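Local coordinates for hypothetical protein chuX (Escherichia coli O157:H7, PDB 2OVI) that binds heme and probably serves as a carrier of it in the heme-utilisation pathway of this pathogen, at residues A[61-66]-A[132-137]; A[105-110]-A[120-125]. All coordinates share one frame; numbering follows the deposited sequence.

Interaction 1 (A[61-66]-A[132-137])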
ATOM      1  N   THR A  61      -3.198 -11.203   6.118  1.00 27.70           N
ATOM      2  CA  THR A  61      -2.825 -10.403   4.986  1.00 37.54           C
ATOM      3  C   THR A  61      -3.390  -8.984   5.128  1.00 36.43           C
ATOM      4  O   THR A  61      -4.599  -8.766   5.232  1.00 39.21           O
ATOM      5  CB  THR A  61      -3.328 -11.034   3.693  1.00 33.13           C
ATOM      6  OG1 THR A  61      -2.692 -12.307   3.590  1.00 44.93           O
ATOM      7  CG2 THR A  61      -2.986 -10.148   2.474  1.00 35.90           C
ATOM      8  N   THR A  62      -2.478  -8.021   5.133  1.00 35.19           N
ATOM      9  CA  THR A  62      -2.847  -6.637   5.248  1.00 31.42           C
ATOM     10  C   THR A  62      -2.794  -6.058   3.843  1.00 35.69           C
ATOM     11  O   THR A  62      -1.802  -6.229   3.100  1.00 39.50           O
ATOM     12  CB  THR A  62      -1.899  -5.929   6.230  1.00 33.34           C
ATOM     13  OG1 THR A  62      -1.986  -6.583   7.493  1.00 31.49           O
ATOM     14  CG2 THR A  62      -2.329  -4.449   6.403  1.00 30.95           C
ATOM     15  N   LEU A  63      -3.839  -5.334   3.479  1.00 31.51           N
ATOM     16  CA  LEU A  63      -3.924  -4.828   2.139  1.00 34.15           C
ATOM     17  C   LEU A  63      -4.292  -3.366   2.078  1.00 34.62           C
ATOM     18  O   LEU A  63      -5.141  -2.915   2.853  1.00 27.10           O
ATOM     19  CB  LEU A  63      -4.990  -5.646   1.388  1.00 36.91           C
ATOM     20  CG  LEU A  63      -5.322  -5.380  -0.074  1.00 37.08           C
ATOM     21  CD1 LEU A  63      -5.923  -6.646  -0.641  1.00 42.98           C
ATOM     22  CD2 LEU A  63      -6.286  -4.197  -0.251  1.00 33.07           C
ATOM     23  N   VAL A  64      -3.632  -2.642   1.165  1.00 31.11           N
ATOM     24  CA  VAL A  64      -3.923  -1.238   0.931  1.00 34.49           C
ATOM     25  C   VAL A  64      -4.334  -1.210  -0.534  1.00 33.56           C
ATOM     26  O   VAL A  64      -3.654  -1.758  -1.367  1.00 39.07           O
ATOM     27  CB  VAL A  64      -2.677  -0.322   1.148  1.00 38.62           C
ATOM     28  CG1 VAL A  64      -2.944   1.088   0.644  1.00 43.89           C
ATOM     29  CG2 VAL A  64      -2.419  -0.198   2.610  1.00 51.32           C
ATOM     30  N   HIS A  65      -5.452  -0.570  -0.822  1.00 35.59           N
ATOM     31  CA  HIS A  65      -5.990  -0.495  -2.180  1.00 48.37           C
ATOM     32  C   HIS A  65      -6.036   0.964  -2.602  1.00 45.50           C
ATOM     33  O   HIS A  65      -6.649   1.811  -1.937  1.00 48.25           O
ATOM     34  CB  HIS A  65      -7.398  -1.071  -2.214  1.00 52.00           C
ATOM     35  CG  HIS A  65      -8.045  -1.029  -3.564  1.00 65.29           C
ATOM     36  ND1 HIS A  65      -7.887  -2.033  -4.501  1.00 70.18           N
ATOM     37  CD2 HIS A  65      -8.859  -0.107  -4.140  1.00 68.61           C
ATOM     38  CE1 HIS A  65      -8.572  -1.729  -5.589  1.00 70.14           C
ATOM     39  NE2 HIS A  65      -9.169  -0.565  -5.398  1.00 71.16           N
ATOM     40  N   THR A  66      -5.372   1.253  -3.711  1.00 44.41           N
ATOM     41  CA  THR A  66      -5.324   2.601  -4.241  1.00 45.04           C
ATOM     42  C   THR A  66      -5.845   2.564  -5.686  1.00 51.41           C
ATOM     43  O   THR A  66      -6.141   1.484  -6.216  1.00 42.31           O
ATOM     44  CB  THR A  66      -3.878   3.100  -4.215  1.00 47.59           C
ATOM     45  OG1 THR A  66      -3.853   4.440  -3.747  1.00 57.63           O
ATOM     46  CG2 THR A  66      -3.269   3.050  -5.581  1.00 28.13           C
ATOM     47  N   MET A 132      -9.702   2.499   4.410  1.00 29.69           N
ATOM     48  CA  MET A 132      -8.358   3.017   4.638  1.00 32.81           C
ATOM     49  C   MET A 132      -7.401   1.826   4.480  1.00 30.83           C
ATOM     50  O   MET A 132      -6.341   1.926   3.882  1.00 29.73           O
ATOM     51  CB  MET A 132      -8.219   3.507   6.092  1.00 29.27           C
ATOM     52  CG  MET A 132      -9.181   4.639   6.475  1.00 49.46           C
ATOM     53  SD  MET A 132      -9.016   5.040   8.219  1.00 41.02           S
ATOM     54  CE  MET A 132      -7.375   4.307   8.390  1.00 20.80           C
ATOM     55  N   LEU A 133      -7.800   0.693   5.041  1.00 30.48           N
ATOM     56  CA  LEU A 133      -6.951  -0.515   5.090  1.00 26.81           C
ATOM     57  C   LEU A 133      -7.860  -1.731   5.236  1.00 26.13           C
ATOM     58  O   LEU A 133      -8.989  -1.604   5.711  1.00 25.39           O
ATOM     59  CB  LEU A 133      -6.075  -0.425   6.382  1.00 29.28           C
ATOM     60  CG  LEU A 133      -4.912  -1.411   6.550  1.00 32.98           C
ATOM     61  CD1 LEU A 133      -3.892  -1.083   5.463  1.00 32.81           C
ATOM     62  CD2 LEU A 133      -4.271  -1.305   7.961  1.00 28.19           C
ATOM     63  N   LYS A 134      -7.372  -2.907   4.842  1.00 26.99           N
ATOM     64  CA  LYS A 134      -8.130  -4.117   5.017  1.00 26.84           C
ATOM     65  C   LYS A 134      -7.212  -5.209   5.555  1.00 30.29           C
ATOM     66  O   LYS A 134      -6.009  -5.241   5.234  1.00 32.08           O
ATOM     67  CB  LYS A 134      -8.694  -4.631   3.689  1.00 32.00           C
ATOM     68  CG  LYS A 134      -9.675  -3.735   3.010  1.00 39.13           C
ATOM     69  CD  LYS A 134     -10.268  -4.461   1.779  1.00 34.52           C
ATOM     70  CE  LYS A 134     -10.944  -3.428   0.877  1.00 42.19           C
ATOM     71  NZ  LYS A 134     -11.786  -4.050  -0.179  1.00 45.25           N
ATOM     72  N   ILE A 135      -7.759  -6.096   6.381  1.00 25.82           N
ATOM     73  CA  ILE A 135      -6.965  -7.236   6.856  1.00 26.92           C
ATOM     74  C   ILE A 135      -7.863  -8.478   6.562  1.00 31.17           C
ATOM     75  O   ILE A 135      -9.076  -8.505   6.927  1.00 30.36           O
ATOM     76  CB  ILE A 135      -6.714  -7.247   8.330  1.00 28.71           C
ATOM     77  CG1 ILE A 135      -5.965  -5.990   8.834  1.00 27.89           C
ATOM     78  CG2 ILE A 135      -5.951  -8.564   8.667  1.00 29.52           C
ATOM     79  CD1 ILE A 135      -4.612  -5.841   8.317  1.00 60.25           C
ATOM     80  N   PHE A 136      -7.257  -9.482   5.945  1.00 28.38           N
ATOM     81  CA  PHE A 136      -7.931 -10.756   5.555  1.00 32.03           C
ATOM     82  C   PHE A 136      -7.326 -11.887   6.356  1.00 35.33           C
ATOM     83  O   PHE A 136      -6.111 -11.943   6.549  1.00 34.99           O
ATOM     84  CB  PHE A 136      -7.718 -11.079   4.064  1.00 35.25           C
ATOM     85  CG  PHE A 136      -8.499 -10.195   3.155  1.00 39.70           C
ATOM     86  CD1 PHE A 136      -7.983  -8.970   2.740  1.00 42.47           C
ATOM     87  CD2 PHE A 136      -9.774 -10.559   2.743  1.00 45.33           C
ATOM     88  CE1 PHE A 136      -8.716  -8.123   1.932  1.00 43.86           C
ATOM     89  CE2 PHE A 136     -10.536  -9.712   1.929  1.00 47.82           C
ATOM     90  CZ  PHE A 136     -10.002  -8.487   1.517  1.00 45.89           C
ATOM     91  N   LEU A 137      -8.183 -12.788   6.823  1.00 45.04           N
ATOM     92  CA  LEU A 137      -7.749 -13.922   7.640  1.00 42.72           C
ATOM     93  C   LEU A 137      -6.832 -14.721   6.799  1.00 37.54           C
ATOM     94  O   LEU A 137      -7.001 -14.750   5.593  1.00 39.61           O
ATOM     95  CB  LEU A 137      -8.939 -14.759   8.090  1.00 37.28           C
ATOM     96  CG  LEU A 137      -9.131 -14.486   9.588  1.00 47.96           C
ATOM     97  CD1 LEU A 137      -9.260 -12.994   9.776  1.00 52.91           C
ATOM     98  CD2 LEU A 137     -10.395 -15.243  10.169  1.00 51.41           C
TER
HETATM   99  O   HOH W   1      -6.878   0.954   1.316  1.00 43.33           O

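Interaction 2 (A[105-110]-A[120-125])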
ATOM      1  N   THR A 105     -13.388   6.043  11.231  1.00 23.09           N
ATOM      2  CA  THR A 105     -14.732   6.267  11.819  1.00 26.12           C
ATOM      3  C   THR A 105     -15.600   5.008  12.012  1.00 26.43           C
ATOM      4  O   THR A 105     -16.617   5.013  12.736  1.00 25.99           O
ATOM      5  CB  THR A 105     -15.585   7.236  10.944  1.00 27.08           C
ATOM      6  OG1 THR A 105     -15.801   6.659   9.634  1.00 28.37           O
ATOM      7  CG2 THR A 105     -14.901   8.652  10.869  1.00 21.80           C
ATOM      8  N   HIS A 106     -15.236   3.955  11.296  1.00 24.91           N
ATOM      9  CA  HIS A 106     -15.981   2.687  11.338  1.00 26.26           C
ATOM     10  C   HIS A 106     -15.052   1.522  11.082  1.00 26.93           C
ATOM     11  O   HIS A 106     -14.058   1.632  10.301  1.00 23.32           O
ATOM     12  CB  HIS A 106     -17.071   2.584  10.200  1.00 23.30           C
ATOM     13  CG  HIS A 106     -18.159   3.642  10.272  1.00 28.28           C
ATOM     14  ND1 HIS A 106     -18.028   4.891   9.715  1.00 33.50           N
ATOM     15  CD2 HIS A 106     -19.385   3.614  10.854  1.00 30.61           C
ATOM     16  CE1 HIS A 106     -19.125   5.599   9.940  1.00 26.68           C
ATOM     17  NE2 HIS A 106     -19.971   4.839  10.633  1.00 28.19           N
ATOM     18  N   ILE A 107     -15.405   0.393  11.686  1.00 28.67           N
ATOM     19  CA  ILE A 107     -14.675  -0.822  11.461  1.00 19.89           C
ATOM     20  C   ILE A 107     -15.691  -1.913  11.197  1.00 24.94           C
ATOM     21  O   ILE A 107     -16.702  -1.993  11.900  1.00 24.31           O
ATOM     22  CB  ILE A 107     -13.820  -1.194  12.684  1.00 22.36           C
ATOM     23  CG1 ILE A 107     -12.759  -0.098  12.894  1.00 25.70           C
ATOM     24  CG2 ILE A 107     -13.119  -2.556  12.440  1.00 25.14           C
ATOM     25  CD1 ILE A 107     -12.020  -0.168  14.229  1.00 34.29           C
ATOM     26  N   ALA A 108     -15.440  -2.741  10.186  1.00 23.60           N
ATOM     27  CA  ALA A 108     -16.406  -3.819   9.891  1.00 26.48           C
ATOM     28  C   ALA A 108     -15.732  -5.190   9.823  1.00 28.53           C
ATOM     29  O   ALA A 108     -14.567  -5.319   9.355  1.00 29.84           O
ATOM     30  CB  ALA A 108     -17.234  -3.552   8.525  1.00 21.93           C
ATOM     31  N   LEU A 109     -16.457  -6.206  10.313  1.00 22.94           N
ATOM     32  CA  LEU A 109     -15.972  -7.576  10.185  1.00 29.39           C
ATOM     33  C   LEU A 109     -16.961  -8.231   9.264  1.00 29.75           C
ATOM     34  O   LEU A 109     -18.159  -8.174   9.502  1.00 34.05           O
ATOM     35  CB  LEU A 109     -15.913  -8.320  11.518  1.00 32.76           C
ATOM     36  CG  LEU A 109     -14.625  -8.067  12.319  1.00 40.80           C
ATOM     37  CD1 LEU A 109     -14.724  -6.664  12.874  1.00 31.98           C
ATOM     38  CD2 LEU A 109     -14.407  -9.132  13.457  1.00 30.39           C
ATOM     39  N   ILE A 110     -16.490  -8.810   8.172  1.00 33.13           N
ATOM     40  CA  ILE A 110     -17.431  -9.440   7.275  1.00 31.33           C
ATOM     41  C   ILE A 110     -16.946 -10.804   6.806  1.00 33.12           C
ATOM     42  O   ILE A 110     -15.737 -11.100   6.803  1.00 33.18           O
ATOM     43  CB  ILE A 110     -17.677  -8.632   6.009  1.00 39.65           C
ATOM     44  CG1 ILE A 110     -16.368  -8.487   5.256  1.00 39.86           C
ATOM     45  CG2 ILE A 110     -18.405  -7.323   6.346  1.00 39.00           C
ATOM     46  CD1 ILE A 110     -16.534  -7.950   3.812  1.00 49.14           C
ATOM     47  N   ALA A 120     -12.915 -13.922   4.974  1.00 37.55           N
ATOM     48  CA  ALA A 120     -13.229 -13.199   6.184  1.00 40.16           C
ATOM     49  C   ALA A 120     -12.259 -12.024   6.236  1.00 38.26           C
ATOM     50  O   ALA A 120     -11.013 -12.181   6.159  1.00 31.32           O
ATOM     51  CB  ALA A 120     -13.055 -14.093   7.464  1.00 41.79           C
ATOM     52  N   SER A 121     -12.814 -10.838   6.404  1.00 29.50           N
ATOM     53  CA  SER A 121     -11.911  -9.694   6.477  1.00 31.53           C
ATOM     54  C   SER A 121     -12.367  -8.617   7.472  1.00 30.43           C
ATOM     55  O   SER A 121     -13.509  -8.571   7.936  1.00 29.14           O
ATOM     56  CB  SER A 121     -11.748  -9.117   5.074  1.00 26.68           C
ATOM     57  OG  SER A 121     -13.021  -8.753   4.577  1.00 33.39           O
ATOM     58  N   ILE A 122     -11.446  -7.737   7.790  1.00 27.27           N
ATOM     59  CA  ILE A 122     -11.700  -6.639   8.686  1.00 30.36           C
ATOM     60  C   ILE A 122     -11.410  -5.399   7.850  1.00 29.94           C
ATOM     61  O   ILE A 122     -10.316  -5.266   7.260  1.00 28.17           O
ATOM     62  CB  ILE A 122     -10.744  -6.665   9.914  1.00 31.35           C
ATOM     63  CG1 ILE A 122     -11.036  -7.873  10.832  1.00 32.67           C
ATOM     64  CG2 ILE A 122     -10.909  -5.376  10.733  1.00 19.88           C
ATOM     65  CD1 ILE A 122     -10.029  -8.984  10.710  1.00 42.39           C
ATOM     66  N   LEU A 123     -12.384  -4.502   7.799  1.00 30.61           N
ATOM     67  CA  LEU A 123     -12.240  -3.254   7.018  1.00 28.85           C
ATOM     68  C   LEU A 123     -12.239  -2.052   7.924  1.00 29.02           C
ATOM     69  O   LEU A 123     -13.092  -1.930   8.779  1.00 26.81           O
ATOM     70  CB  LEU A 123     -13.343  -3.087   5.973  1.00 23.52           C
ATOM     71  CG  LEU A 123     -13.200  -3.988   4.737  1.00 33.22           C
ATOM     72  CD1 LEU A 123     -13.570  -5.376   5.123  1.00 41.09           C
ATOM     73  CD2 LEU A 123     -14.122  -3.554   3.605  1.00 41.99           C
ATOM     74  N   PHE A 124     -11.236  -1.184   7.743  1.00 25.44           N
ATOM     75  CA  PHE A 124     -11.110   0.066   8.535  1.00 21.19           C
ATOM     76  C   PHE A 124     -11.527   1.191   7.569  1.00 29.65           C
ATOM     77  O   PHE A 124     -10.865   1.430   6.521  1.00 27.23           O
ATOM     78  CB  PHE A 124      -9.680   0.287   8.958  1.00 22.88           C
ATOM     79  CG  PHE A 124      -9.166  -0.771   9.898  1.00 23.14           C
ATOM     80  CD1 PHE A 124      -8.634  -1.965   9.396  1.00 21.51           C
ATOM     81  CD2 PHE A 124      -9.220  -0.559  11.274  1.00 20.18           C
ATOM     82  CE1 PHE A 124      -8.145  -2.979  10.313  1.00 25.52           C
ATOM     83  CE2 PHE A 124      -8.763  -1.529  12.191  1.00 28.70           C
ATOM     84  CZ  PHE A 124      -8.220  -2.746  11.704  1.00 22.32           C
ATOM     85  N   PHE A 125     -12.595   1.901   7.929  1.00 25.65           N
ATOM     86  CA  PHE A 125     -13.124   2.947   7.017  1.00 26.23           C
ATOM     87  C   PHE A 125     -12.829   4.390   7.434  1.00 24.00           C
ATOM     88  O   PHE A 125     -12.792   4.685   8.619  1.00 24.85           O
ATOM     89  CB  PHE A 125     -14.668   2.848   6.927  1.00 21.53           C
ATOM     90  CG  PHE A 125     -15.161   1.598   6.243  1.00 25.35           C
ATOM     91  CD1 PHE A 125     -15.377   0.404   6.968  1.00 28.54           C
ATOM     92  CD2 PHE A 125     -15.492   1.623   4.891  1.00 23.26           C
ATOM     93  CE1 PHE A 125     -15.906  -0.728   6.351  1.00 20.40           C
ATOM     94  CE2 PHE A 125     -16.025   0.495   4.282  1.00 23.63           C
ATOM     95  CZ  PHE A 125     -16.226  -0.697   5.024  1.00 25.59           C
TER

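Interaction 1 (A[61-66]-A[132-137])
The Phe136 ring has the carbonyl O of Thr61 at its edge, near the ring plane, while the CD1 branch of Leu63 reaches it obliquely, 4.1 Å from CE1. Leu63 extends its branch that far because CG stands anti to the backbone N (chi1 -179°). A large, flat apolar side chain suits this partly exposed place, where it meets Leu63 along the strand pair and Ser121 and Thr119 on strand 117-125.

Thr61, Leu63, Lys134 and Phe136 share a partly exposed face of the sheet. Lys134 suits such a face: its extended chain carries NZ to a salt bridge with Glu19. On the buried face lie Thr62 and Ile135, two beta-branched residues at home in a strand, their side chains alongside each other and pointing the same way. Next to them Leu133 sends CD1 against CG2 of Val64, a tight 3.3 Å, and 3.8 Å from CG2 of Thr62. Leu71 of the second subunit packs on both Val64 and Leu133, so this apolar corner adjoins the dimer partner.

Two hydrogen-bonded pairs, each tied in both directions, hold the strands: Thr61 N to Phe136 O at 3.0 Å is almost straight (176°), Phe136 N answers to Thr61 O, and Leu63 and Lys134 repeat the exchange. Beyond them a water accepts from His65 N at 3.0 Å and reaches Met132 O more weakly, where direct pairing has ended. On its other side strand 131-137 has a classic beta bulge, Met132 and Leu133 both facing Phe124 of strand 117-125. Strands 59-65 and 131-137 thus form an antiparallel pairing inside the six-stranded antiparallel sheet of this ChuX/HutX family protein.

Interaction 2 (A[105-110]-A[120-125])
Strands 106-110 and 120-125 run antiparallel at 168°, their axes 4.7 Å apart. Ala108 with Leu123 and Ile110 with Ser121 are hydrogen-bonded pairs, each tied in both directions; Leu123 N to Ala108 O is 2.8 Å. At the His106–Phe125 pair, Phe125 N gives to His106 O, but Phe125 O accepts a hydrogen bond from Thr105 N at 3.0 Å, a more bent one (147°). CA-H groups of Ile107 and Ile122 add contacts to carbonyl oxygens. The two strands are the arms of a beta hairpin that supplies the second and third strands of the six-stranded sheet, between 40-43 and 131-137.

On one face, Ile107 lays CG1 3.9 Å from CD2 of Phe124 and CG2 4.0 Å from CG2 of Ile122, while Leu109 rests beside Ile122. Large apolar groups suit this buried face: Phe153 of helix 147-160 touches Leu109 and Ile122, and Phe124 meets the ring of Phe47. On the other face, CB of Ala108 lies 3.8 Å from CE1 of Phe125, at the ring's edge and near its plane; the small methyl suits a place this close to the ring. Ile110 places CG1 between backbone N and carbonyl carbon (chi1 61°), which brings it within 3.4 Å of Ser121 OG, and helix 29-34 packs over Ala108, Leu123 and Phe125.

Overall arrangement
Both interactions belong to one antiparallel sheet and meet where strand 117-125 neighbours strand 131-137: Ile122 N lies 2.6 Å from Ile135 O and Met132 N lies 2.6 Å from Phe124 O, both probable hydrogen bonds. Their centres are about 10 Å apart. Interaction 2 joins consecutive strands and is buried, with helices packed on both faces, so its side-chain contacts are almost wholly apolar. Interaction 1 brings together strands distant in sequence. It is partly buried: one face carries a lysine salt bridge and a threonine hydroxyl bonded to Ser74, and the other reaches the second subunit, which does not touch interaction 2.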